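Local coordinates for Mlr7391 protein (Mesorhizobium loti, PDB 3HK4), which is of unknown function but has an NTF2-like, SnoaL-type fold and may act as a polyketide cyclase-like enzyme, at residues 67-70 / 71-75. Numbering follows the deposited sequence. Where two conformers were deposited one is given.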
loop_
_atom_site.group_PDB
_atom_site.type_symbol
_atom_site.label_atom_id
_atom_site.label_comp_id
_atom_site.label_asym_id
_atom_site.label_seq_id
_atom_site.Cartn_x
_atom_site.Cartn_y
_atom_site.Cartn_z
ATOM N N GLU A 67 -9.695 -7.255 0.789
ATOM C CA GLU A 67 -8.501 -7.621 1.527
ATOM C C GLU A 67 -7.363 -6.701 1.147
ATOM O O GLU A 67 -6.597 -6.281 2.016
ATOM C CB GLU A 67 -8.127 -9.078 1.259
ATOM C CG GLU A 67 -7.012 -9.580 2.144
ATOM C CD GLU A 67 -7.401 -9.753 3.601
ATOM O OE1 GLU A 67 -8.600 -9.694 3.949
ATOM O OE2 GLU A 67 -6.480 -9.993 4.415
ATOM N N ALA A 68 -7.281 -6.335 -0.132
ATOM C CA ALA A 68 -6.253 -5.371 -0.608
ATOM C C ALA A 68 -6.414 -4.085 0.170
ATOM O O ALA A 68 -5.441 -3.509 0.622
ATOM C CB ALA A 68 -6.421 -5.061 -2.073
ATOM N N LEU A 69 -7.647 -3.641 0.375
ATOM C CA LEU A 69 -7.848 -2.352 1.097
ATOM C C LEU A 69 -7.466 -2.451 2.542
ATOM O O LEU A 69 -7.041 -1.482 3.153
ATOM C CB LEU A 69 -9.273 -1.840 0.923
ATOM C CG LEU A 69 -9.636 -0.392 1.265
ATOM C CD1 LEU A 69 -8.796 0.581 0.437
ATOM C CD2 LEU A 69 -11.171 -0.155 1.054
ATOM N N ARG A 70 -7.684 -3.609 3.153
ATOM C CA ARG A 70 -7.287 -3.841 4.518
ATOM C C ARG A 70 -5.754 -3.719 4.627
ATOM O O ARG A 70 -5.198 -3.172 5.601
ATOM C CB ARG A 70 -7.799 -5.242 4.924
ATOM C CG ARG A 70 -7.554 -5.605 6.299
ATOM C CD ARG A 70 -8.036 -7.019 6.540
ATOM N NE ARG A 70 -7.444 -7.475 7.790
ATOM C CZ ARG A 70 -7.294 -8.743 8.167
ATOM N NH1 ARG A 70 -7.644 -9.737 7.367
ATOM N NH2 ARG A 70 -6.751 -9.009 9.357
ATOM N N GLN A 71 -5.058 -4.242 3.619
ATOM C CA GLN A 71 -3.598 -4.165 3.616
ATOM C C GLN A 71 -3.130 -2.752 3.428
ATOM O O GLN A 71 -2.226 -2.294 4.104
ATOM C CB GLN A 71 -3.054 -5.081 2.529
ATOM C CG GLN A 71 -3.255 -6.554 2.861
ATOM C CD GLN A 71 -3.322 -7.499 1.671
ATOM O OE1 GLN A 71 -3.247 -7.082 0.522
ATOM N NE2 GLN A 71 -3.430 -8.836 1.962
ATOM N N LYS A 72 -3.715 -2.044 2.481
ATOM C CA LYS A 72 -3.377 -0.649 2.257
ATOM C C LYS A 72 -3.635 0.129 3.539
ATOM O O LYS A 72 -2.843 0.996 3.959
ATOM C CB LYS A 72 -4.277 -0.084 1.146
ATOM C CG LYS A 72 -4.048 1.427 0.882
ATOM C CD LYS A 72 -4.775 1.976 -0.357
ATOM C CE LYS A 72 -5.994 2.884 0.009
ATOM N NZ LYS A 72 -6.661 3.675 -1.148
ATOM N N SER A 73 -4.764 -0.163 4.171
ATOM C CA SER A 73 -5.136 0.587 5.385
ATOM C C SER A 73 -4.167 0.311 6.500
ATOM O O SER A 73 -3.813 1.190 7.259
ATOM C CB SER A 73 -6.556 0.206 5.806
ATOM O OG SER A 73 -7.487 0.487 4.777
ATOM N N GLN A 74 -3.758 -0.934 6.653
ATOM C CA GLN A 74 -2.742 -1.234 7.668
ATOM C C GLN A 74 -1.416 -0.579 7.329
ATOM O O GLN A 74 -0.668 -0.092 8.207
ATOM C CB GLN A 74 -2.549 -2.744 7.764
ATOM C CG GLN A 74 -1.612 -3.188 8.919
ATOM C CD GLN A 74 -2.070 -2.724 10.280
ATOM O OE1 GLN A 74 -3.261 -2.689 10.553
ATOM N NE2 GLN A 74 -1.119 -2.341 11.139
ATOM N N TRP A 75 -1.082 -0.598 6.056
ATOM C CA TRP A 75 0.171 0.072 5.610
ATOM C C TRP A 75 0.138 1.538 6.029
ATOM O O TRP A 75 1.105 2.069 6.610
ATOM C CB TRP A 75 0.398 -0.042 4.086
ATOM C CG TRP A 75 1.610 0.696 3.645
ATOM C CD1 TRP A 75 2.873 0.204 3.556
ATOM C CD2 TRP A 75 1.714 2.111 3.343
ATOM N NE1 TRP A 75 3.738 1.187 3.175
ATOM C CE2 TRP A 75 3.072 2.373 3.064
ATOM C CE3 TRP A 75 0.803 3.157 3.291
ATOM C CZ2 TRP A 75 3.542 3.632 2.724
ATOM C CZ3 TRP A 75 1.275 4.445 2.967
ATOM C CH2 TRP A 75 2.638 4.661 2.676
HETATM O O HOH W 1 -4.112 -9.134 4.717
#
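Gln71 reaches back across Glu67, one turn earlier in helix 66-78, the two side chains crossing at about a right angle. This helix of the SnoaL-like, NTF2-like domain packs against the second subunit on one flank and on another beside strand 50-53, where Leu69 touches Ile50 and Ser52. Gln71 turns CG beside its own backbone N (chi1 -69°) and runs on extended, which carries its methylene CG and amide CD past Glu67 O, each at 3.5 Å, while OE1 stops 3.6 Å from Ala68 CA. A long, uncharged amide suits this buried place. In the conformer of Glu67 given, a water joins the polar ends, accepting from Gln71 NE2 at 2.9 Å and donating to Glu67 OE2; the same carboxylate oxygen forms a salt bridge with Arg70 NH1 at 3.2 Å. Cutting Gln71 back to an alanine is likely to leave the water without its amide donor and to open a gap where Gln71 meets Gln71 of the second subunit. Leu69, all hydrocarbon, suits the buried flank: its CD1 meets Lys72 CE at 3.7 Å. Lysine suits position 72, three residues on, because the aliphatic stem of Lys72 packs by Leu69 while NZ travels on to hydrogen-bond Ser52 OG. Arg70, on an exposed face, can spread its charged arm toward Glu67, whose OE1, in that same conformer, lies at the guanidinium edge, in its plane. Serine's short hydroxyl folds back on the helix: Leu69 O takes Ser73 N at 2.8 Å and, from the opposite face of its carbonyl plane, Ser73 OG at 2.6 Å.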